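Local coordinates for protein group II chitinase (Ostrinia furnacalis, PDB 6JAV) that probably cleaves chitin internally as an endochitinase, this chain being catalytic domain 1, a family 18 glycosidase domain bound to a piperidine-thienopyridine inhibitor, at residues A[254-259]-A[316-321]; A[309-314]-A[322-327]. All coordinates share one frame; numbering follows the deposited sequence.

Contact 1: A[254-259]-A[316-321]; sequences SFTIEN and GNQWVS. Unlike the reference sequence in segment 254-259: Glu258 (reference Gly), Asn259 (reference Asp).
Phe255 and Trp319 face each other as a hydrogen-bonded pair of two antiparallel strands, and their rings lie side by side on one face of the sheet. They form an offset edge-to-face pair: the six-membered ring of Trp319 turns its edge toward the face of Phe255, planes at 84°, centroids 5.3 Å apart. The indole gets there because CG of Trp319 stands opposite the backbone N (chi1 -167°); its CE3 comes to 3.5 Å from Phe255 CD1. Beside them Ile257 CG2 packs on Trp319 CB at 3.8 Å, the side chains crossing at about a right angle. Phe255 N gives its hydrogen to Trp319 O, Trp319 N returns one to Phe255 O, and Ile257 N bonds Asn317 O at 2.9 Å.

On the other face Thr256 and Gln318 make a polar patch, joined by Asn317 from the turn beside it. Gln318 NE2 shares its two hydrogens between Thr256 OG1 at 3.1 Å and Asn317 OD1 at 3.0 Å. The second bond is straight at nitrogen (178°) but arrives from above the Asn317 carbonyl plane. Methyl CG2 of Thr256 lies alongside the Asn317 amide, and a water joins Asn317 ND2 to Ile257 O.

Further out, Gly272 O holds the Thr256 hydroxyl, Glu274 N bonds Gln318 OE1, and His263 O takes the indole NE1. The pairing of strand 244-257 with 318-321 is consistent with the small alpha/beta insertion domain many family 18 chitinases carry. With both amide heteroatoms bonded, the Gln318 side chain has its flip and rotation fixed, while the opposite face is held by apolar packing.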
ATOM      1  N   SER A 254       1.795  15.746   0.973  1.00 12.19           N
ATOM      2  CA  SER A 254       1.824  17.192   0.794  1.00 11.52           C
ATOM      3  C   SER A 254       2.038  17.903   2.120  1.00 13.87           C
ATOM      4  O   SER A 254       1.715  17.389   3.193  1.00 14.26           O
ATOM      5  CB  SER A 254       0.523  17.686   0.159  1.00 12.59           C
ATOM      6  OG  SER A 254      -0.508  17.549   1.102  1.00 13.09           O
ATOM      7  N   PHE A 255       2.580  19.114   2.018  1.00 13.32           N
ATOM      8  CA  PHE A 255       3.056  19.858   3.179  1.00 13.18           C
ATOM      9  C   PHE A 255       2.767  21.340   2.964  1.00 13.66           C
ATOM     10  O   PHE A 255       2.857  21.836   1.838  1.00 15.05           O
ATOM     11  CB  PHE A 255       4.589  19.739   3.335  1.00 15.53           C
ATOM     12  CG  PHE A 255       5.132  18.319   3.435  1.00 14.69           C
ATOM     13  CD1 PHE A 255       5.248  17.523   2.297  1.00 14.22           C
ATOM     14  CD2 PHE A 255       5.615  17.825   4.642  1.00 14.65           C
ATOM     15  CE1 PHE A 255       5.771  16.242   2.365  1.00 14.86           C
ATOM     16  CE2 PHE A 255       6.151  16.536   4.713  1.00 14.92           C
ATOM     17  CZ  PHE A 255       6.246  15.758   3.574  1.00 14.92           C
ATOM     18  N   THR A 256       2.426  22.038   4.053  1.00 14.62           N
ATOM     19  CA  THR A 256       2.395  23.505   4.071  1.00 18.21           C
ATOM     20  C   THR A 256       3.715  23.979   4.672  1.00 17.10           C
ATOM     21  O   THR A 256       3.999  23.713   5.845  1.00 19.79           O
ATOM     22  CB  THR A 256       1.186  24.014   4.855  1.00 18.43           C
ATOM     23  OG1 THR A 256      -0.028  23.635   4.176  1.00 18.46           O
ATOM     24  CG2 THR A 256       1.213  25.558   4.934  1.00 21.16           C
ATOM     25  N   ILE A 257       4.537  24.611   3.855  1.00 18.09           N
ATOM     26  CA  ILE A 257       5.872  25.008   4.295  1.00 21.55           C
ATOM     27  C   ILE A 257       5.795  26.345   5.012  1.00 23.88           C
ATOM     28  O   ILE A 257       4.970  27.207   4.690  1.00 25.90           O
ATOM     29  CB  ILE A 257       6.914  25.007   3.160  1.00 20.84           C
ATOM     30  CG1 ILE A 257       6.474  25.906   2.015  1.00 22.99           C
ATOM     31  CG2 ILE A 257       7.132  23.576   2.661  1.00 22.52           C
ATOM     32  CD1 ILE A 257       7.501  26.037   0.907  1.00 28.66           C
ATOM     33  N   GLU A 258       6.665  26.500   6.016  1.00 28.27           N
ATOM     34  CA  GLU A 258       6.652  27.700   6.846  1.00 34.09           C
ATOM     35  C   GLU A 258       7.043  28.942   6.073  1.00 38.26           C
ATOM     36  O   GLU A 258       6.669  30.050   6.474  1.00 45.55           O
ATOM     37  CB  GLU A 258       7.615  27.535   8.017  1.00 32.34           C
ATOM     38  CG  GLU A 258       7.060  26.713   9.155  1.00 34.53           C
ATOM     39  CD  GLU A 258       7.919  26.809  10.396  1.00 53.67           C
ATOM     40  OE1 GLU A 258       8.956  27.508  10.346  1.00 59.93           O
ATOM     41  OE2 GLU A 258       7.564  26.173  11.412  1.00 50.36           O
ATOM     42  N   ASN A 259       7.765  28.786   4.970  1.00 34.70           N
ATOM     43  CA  ASN A 259       8.413  29.923   4.330  1.00 56.69           C
ATOM     44  C   ASN A 259       8.516  29.624   2.840  1.00 59.51           C
ATOM     45  O   ASN A 259       9.233  28.698   2.447  1.00 54.39           O
ATOM     46  CB  ASN A 259       9.795  30.117   4.945  1.00 53.19           C
ATOM     47  CG  ASN A 259      10.303  31.517   4.790  1.00 56.07           C
ATOM     48  OD1 ASN A 259       9.835  32.432   5.464  1.00 61.89           O
ATOM     49  ND2 ASN A 259      11.280  31.697   3.907  1.00 54.86           N
ATOM     50  N   GLY A 316       4.063  28.472  -4.080  1.00 22.28           N
ATOM     51  CA  GLY A 316       3.705  29.222  -2.888  1.00 22.28           C
ATOM     52  C   GLY A 316       4.182  28.476  -1.663  1.00 19.72           C
ATOM     53  O   GLY A 316       5.331  28.031  -1.591  1.00 24.43           O
ATOM     54  N   ASN A 317       3.278  28.275  -0.704  1.00 18.49           N
ATOM     55  CA  ASN A 317       3.611  27.540   0.508  1.00 19.28           C
ATOM     56  C   ASN A 317       3.165  26.074   0.465  1.00 19.10           C
ATOM     57  O   ASN A 317       3.083  25.437   1.515  1.00 20.39           O
ATOM     58  CB  ASN A 317       3.090  28.262   1.759  1.00 22.24           C
ATOM     59  CG  ASN A 317       1.582  28.150   1.942  1.00 26.33           C
ATOM     60  OD1 ASN A 317       0.852  27.690   1.060  1.00 24.04           O
ATOM     61  ND2 ASN A 317       1.108  28.578   3.106  1.00 30.97           N
ATOM     62  N   GLN A 318       2.881  25.539  -0.717  1.00 17.91           N
ATOM     63  CA  GLN A 318       2.480  24.142  -0.865  1.00 16.69           C
ATOM     64  C   GLN A 318       3.609  23.345  -1.504  1.00 15.96           C
ATOM     65  O   GLN A 318       4.267  23.818  -2.433  1.00 15.34           O
ATOM     66  CB  GLN A 318       1.243  24.048  -1.746  1.00 14.73           C
ATOM     67  CG  GLN A 318       0.036  24.733  -1.113  1.00 17.46           C
ATOM     68  CD  GLN A 318      -0.330  24.104   0.210  1.00 18.32           C
ATOM     69  OE1 GLN A 318      -0.722  22.934   0.267  1.00 18.27           O
ATOM     70  NE2 GLN A 318      -0.186  24.859   1.291  1.00 20.00           N
ATOM     71  N   TRP A 319       3.826  22.118  -1.008  1.00 14.29           N
ATOM     72  CA  TRP A 319       4.962  21.302  -1.434  1.00 13.52           C
ATOM     73  C   TRP A 319       4.520  19.838  -1.392  1.00 10.40           C
ATOM     74  O   TRP A 319       3.882  19.427  -0.417  1.00 13.28           O
ATOM     75  CB  TRP A 319       6.094  21.542  -0.421  1.00 14.74           C
ATOM     76  CG  TRP A 319       7.491  21.080  -0.737  1.00 14.88           C
ATOM     77  CD1 TRP A 319       8.557  21.871  -1.138  1.00 16.43           C
ATOM     78  CD2 TRP A 319       8.027  19.763  -0.545  1.00 13.35           C
ATOM     79  NE1 TRP A 319       9.699  21.105  -1.249  1.00 15.84           N
ATOM     80  CE2 TRP A 319       9.402  19.811  -0.894  1.00 15.31           C
ATOM     81  CE3 TRP A 319       7.470  18.530  -0.146  1.00 13.43           C
ATOM     82  CZ2 TRP A 319      10.229  18.687  -0.839  1.00 13.24           C
ATOM     83  CZ3 TRP A 319       8.300  17.407  -0.077  1.00 14.01           C
ATOM     84  CH2 TRP A 319       9.659  17.491  -0.434  1.00 14.63           C
ATOM     85  N   VAL A 320       4.838  19.057  -2.426  1.00 11.15           N
ATOM     86  CA  VAL A 320       4.395  17.654  -2.462  1.00 11.24           C
ATOM     87  C   VAL A 320       5.507  16.776  -3.014  1.00 11.48           C
ATOM     88  O   VAL A 320       6.184  17.144  -3.975  1.00 12.36           O
ATOM     89  CB  VAL A 320       3.089  17.519  -3.284  1.00 11.01           C
ATOM     90  CG1 VAL A 320       3.303  17.900  -4.738  1.00 11.84           C
ATOM     91  CG2 VAL A 320       2.511  16.079  -3.167  1.00 12.67           C
ATOM     92  N   SER A 321       5.706  15.598  -2.406  1.00 10.52           N
ATOM     93  CA  SER A 321       6.670  14.640  -2.938  1.00  9.52           C
ATOM     94  C   SER A 321       5.929  13.400  -3.414  1.00  9.51           C
ATOM     95  O   SER A 321       4.921  13.012  -2.815  1.00 10.93           O
ATOM     96  CB  SER A 321       7.717  14.257  -1.885  1.00 10.65           C
ATOM     97  OG  SER A 321       7.108  13.697  -0.741  1.00 11.03           O
TER
HETATM   98  O   HOH W   1       2.902  29.410   5.169  1.00 42.30           O

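Contact 2: A[309-314]-A[322-327]; sequences MGPYAY and FDDVEI
Pro311 sits with its ring over one face of Phe322, and the densest side-chain packing gathers here. CG of the proline makes a CH-pi contact, 3.8 Å from the ring centroid and offset toward the rim, where it comes to 3.5 Å from Phe322 CZ. Phe322 can offer that face because its CG is tucked between the backbone N and the carbonyl carbon (chi1 67°), which swings the ring back toward 309-314. Ala313 CB meets the same ring at its edge, 4.1 Å from CE1. Beside them Phe322 N bonds Pro311 O, while both Pro311 O and Phe322 O have weak bonds to His210 NE2. Tyr287, Ile290 and Ile294 of helix 287-296 also pack on Phe322.

The backbone at Gly310 runs close against Phe322 O and Ile327. A water bridges it to Asp323, receiving from Gly310 N at 2.8 Å and giving a hydrogen to Asp323 OD1 at 2.7 Å; OD2 is paired with Lys331. Ile327 adds van der Waals contacts to the backbone, CG1 approaching Gly310 N to 3.6 Å and CD1 lying 3.7 Å from Met309 O.

Here the chain leads from strand 318-321 into helix 325-337, leaving the insertion domain and, as in other family 18 chitinases, returning to a helix of the TIM barrel. Asp324 is the N-cap of that helix: its OD1 takes the hydrogen of Ile327 N at 3.0 Å. Its partly exposed carboxylate, lying against Pro311 CD, marks the looser, solvent side, where Lys303 forms salt bridges with both Asp324 OD2 and the exposed Glu326.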
ATOM      1  N   MET A 309      15.461   9.132  -5.331  1.00 14.25           N
ATOM      2  CA  MET A 309      14.070   9.340  -4.959  1.00 13.33           C
ATOM      3  C   MET A 309      13.413  10.062  -6.117  1.00 13.07           C
ATOM      4  O   MET A 309      14.092  10.640  -6.982  1.00 13.88           O
ATOM      5  CB  MET A 309      13.961  10.179  -3.697  1.00 13.39           C
ATOM      6  CG  MET A 309      14.528  11.604  -3.882  1.00 14.86           C
ATOM      7  SD  MET A 309      14.419  12.596  -2.407  1.00 17.16           S
ATOM      8  CE  MET A 309      15.733  11.913  -1.377  1.00 22.80           C
ATOM      9  N   GLY A 310      12.081  10.019  -6.125  1.00 12.85           N
ATOM     10  CA  GLY A 310      11.295  10.713  -7.116  1.00 12.51           C
ATOM     11  C   GLY A 310      11.271  12.216  -6.916  1.00 11.38           C
ATOM     12  O   GLY A 310      11.977  12.780  -6.069  1.00 12.57           O
ATOM     13  N   PRO A 311      10.458  12.895  -7.721  1.00 12.16           N
ATOM     14  CA  PRO A 311      10.412  14.363  -7.676  1.00 12.44           C
ATOM     15  C   PRO A 311       9.693  14.898  -6.453  1.00 10.43           C
ATOM     16  O   PRO A 311       8.959  14.211  -5.735  1.00 10.77           O
ATOM     17  CB  PRO A 311       9.634  14.745  -8.936  1.00 11.46           C
ATOM     18  CG  PRO A 311       8.871  13.502  -9.278  1.00 21.16           C
ATOM     19  CD  PRO A 311       9.648  12.330  -8.809  1.00 12.79           C
ATOM     20  N   TYR A 312       9.883  16.202  -6.238  1.00 10.97           N
ATOM     21  CA  TYR A 312       8.924  16.978  -5.467  1.00 10.88           C
ATOM     22  C   TYR A 312       8.512  18.187  -6.297  1.00 12.97           C
ATOM     23  O   TYR A 312       9.158  18.524  -7.289  1.00 13.47           O
ATOM     24  CB  TYR A 312       9.433  17.370  -4.075  1.00 12.87           C
ATOM     25  CG  TYR A 312      10.667  18.255  -4.060  1.00 13.66           C
ATOM     26  CD1 TYR A 312      10.541  19.638  -4.126  1.00 16.59           C
ATOM     27  CD2 TYR A 312      11.942  17.706  -3.936  1.00 16.22           C
ATOM     28  CE1 TYR A 312      11.666  20.457  -4.080  1.00 18.99           C
ATOM     29  CE2 TYR A 312      13.082  18.536  -3.892  1.00 18.08           C
ATOM     30  CZ  TYR A 312      12.919  19.890  -3.968  1.00 18.68           C
ATOM     31  OH  TYR A 312      14.025  20.726  -3.933  1.00 23.63           O
ATOM     32  N   ALA A 313       7.395  18.786  -5.922  1.00 11.48           N
ATOM     33  CA  ALA A 313       6.875  19.947  -6.650  1.00 12.97           C
ATOM     34  C   ALA A 313       6.309  20.958  -5.665  1.00 13.20           C
ATOM     35  O   ALA A 313       5.798  20.596  -4.604  1.00 12.94           O
ATOM     36  CB  ALA A 313       5.801  19.529  -7.668  1.00 12.41           C
ATOM     37  N   TYR A 314       6.367  22.251  -6.029  1.00 14.97           N
ATOM     38  CA  TYR A 314       5.927  23.255  -5.068  1.00 15.94           C
ATOM     39  C   TYR A 314       5.361  24.480  -5.771  1.00 12.42           C
ATOM     40  O   TYR A 314       5.660  24.751  -6.936  1.00 15.86           O
ATOM     41  CB  TYR A 314       7.050  23.669  -4.098  1.00 14.69           C
ATOM     42  CG  TYR A 314       8.225  24.323  -4.802  1.00 18.39           C
ATOM     43  CD1 TYR A 314       9.261  23.564  -5.344  1.00 19.60           C
ATOM     44  CD2 TYR A 314       8.269  25.707  -4.964  1.00 21.45           C
ATOM     45  CE1 TYR A 314      10.320  24.160  -6.011  1.00 21.69           C
ATOM     46  CE2 TYR A 314       9.319  26.307  -5.614  1.00 20.53           C
ATOM     47  CZ  TYR A 314      10.336  25.540  -6.139  1.00 23.86           C
ATOM     48  OH  TYR A 314      11.373  26.163  -6.798  1.00 27.97           O
ATOM     49  N   PHE A 322       6.425  12.786  -4.488  1.00  8.90           N
ATOM     50  CA  PHE A 322       5.652  11.769  -5.200  1.00  9.73           C
ATOM     51  C   PHE A 322       6.564  11.011  -6.155  1.00  9.62           C
ATOM     52  O   PHE A 322       7.738  11.354  -6.346  1.00 10.37           O
ATOM     53  CB  PHE A 322       4.468  12.417  -5.954  1.00  9.54           C
ATOM     54  CG  PHE A 322       4.892  13.315  -7.078  1.00  9.74           C
ATOM     55  CD1 PHE A 322       5.354  14.606  -6.808  1.00 11.17           C
ATOM     56  CD2 PHE A 322       4.891  12.873  -8.393  1.00  9.95           C
ATOM     57  CE1 PHE A 322       5.775  15.450  -7.849  1.00 11.32           C
ATOM     58  CE2 PHE A 322       5.306  13.736  -9.449  1.00 12.22           C
ATOM     59  CZ  PHE A 322       5.758  15.012  -9.144  1.00 11.59           C
ATOM     60  N   ASP A 323       6.018   9.955  -6.755  1.00 10.83           N
ATOM     61  CA  ASP A 323       6.746   9.193  -7.761  1.00  9.89           C
ATOM     62  C   ASP A 323       6.233   9.521  -9.163  1.00 12.93           C
ATOM     63  O   ASP A 323       5.017   9.558  -9.402  1.00 13.28           O
ATOM     64  CB  ASP A 323       6.592   7.684  -7.511  1.00 11.56           C
ATOM     65  CG  ASP A 323       7.532   7.155  -6.430  1.00 14.09           C
ATOM     66  OD1 ASP A 323       8.252   7.953  -5.783  1.00 13.53           O
ATOM     67  OD2 ASP A 323       7.535   5.906  -6.228  1.00 13.58           O
ATOM     68  N   ASP A 324       7.168   9.751 -10.086  1.00 12.24           N
ATOM     69  CA  ASP A 324       6.872   9.908 -11.498  1.00 12.12           C
ATOM     70  C   ASP A 324       7.246   8.644 -12.277  1.00 12.26           C
ATOM     71  O   ASP A 324       7.767   7.670 -11.732  1.00 11.75           O
ATOM     72  CB  ASP A 324       7.533  11.176 -12.059  1.00 11.79           C
ATOM     73  CG  ASP A 324       9.071  11.143 -12.026  1.00 19.64           C
ATOM     74  OD1 ASP A 324       9.709  10.212 -11.500  1.00 14.01           O
ATOM     75  OD2 ASP A 324       9.669  12.123 -12.529  1.00 24.61           O
ATOM     76  N   VAL A 325       6.965   8.649 -13.582  1.00 11.94           N
ATOM     77  CA  VAL A 325       7.276   7.491 -14.418  1.00 13.30           C
ATOM     78  C   VAL A 325       8.761   7.165 -14.360  1.00 13.83           C
ATOM     79  O   VAL A 325       9.148   5.991 -14.322  1.00 13.97           O
ATOM     80  CB  VAL A 325       6.786   7.725 -15.865  1.00 13.08           C
ATOM     81  CG1 VAL A 325       7.402   6.729 -16.809  1.00 20.23           C
ATOM     82  CG2 VAL A 325       5.265   7.695 -15.893  1.00 15.43           C
ATOM     83  N   GLU A 326       9.621   8.189 -14.353  1.00 12.28           N
ATOM     84  CA  GLU A 326      11.059   7.927 -14.352  1.00 14.09           C
ATOM     85  C   GLU A 326      11.483   7.119 -13.120  1.00 15.05           C
ATOM     86  O   GLU A 326      12.174   6.092 -13.241  1.00 13.65           O
ATOM     87  CB  GLU A 326      11.830   9.245 -14.437  1.00 16.52           C
ATOM     88  CG  GLU A 326      13.319   9.031 -14.621  1.00 21.84           C
ATOM     89  CD  GLU A 326      14.123  10.312 -14.491  1.00 40.37           C
ATOM     90  OE1 GLU A 326      14.864  10.639 -15.442  1.00 45.09           O
ATOM     91  OE2 GLU A 326      14.026  10.975 -13.434  1.00 32.32           O
ATOM     92  N   ILE A 327      11.092   7.569 -11.922  1.00 12.75           N
ATOM     93  CA  ILE A 327      11.524   6.839 -10.729  1.00 12.53           C
ATOM     94  C   ILE A 327      10.842   5.478 -10.636  1.00 12.81           C
ATOM     95  O   ILE A 327      11.432   4.520 -10.118  1.00 13.34           O
ATOM     96  CB  ILE A 327      11.371   7.668  -9.440  1.00 11.47           C
ATOM     97  CG1 ILE A 327      12.275   7.138  -8.313  1.00 11.86           C
ATOM     98  CG2 ILE A 327       9.912   7.675  -8.962  1.00 13.10           C
ATOM     99  CD1 ILE A 327      13.771   7.324  -8.586  1.00 15.76           C
TER
HETATM  100  O   HOH W   2      10.827   7.799  -5.073  1.00 13.09           O

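Overall arrangement
Both contacts are buried, but contact 1 lies farther from the centre of the chain, about 24 Å against about 17 Å, and includes several partly exposed polar side chains. They share a hairpin: strand 312-315 runs into strand 318-321, which pairs on one edge with strand 244-257 and on the other with 312-315. Val320 O lies 2.8 Å from Ala313 N, a probable backbone bond, and the Tyr312 and Trp319 rings stack, joining the two contacts directly. Contact 1 brings together parts of the chain 57 residues apart, largely through backbone bonds, whereas contact 2 closes a connection of only 8 residues chiefly by side-chain packing.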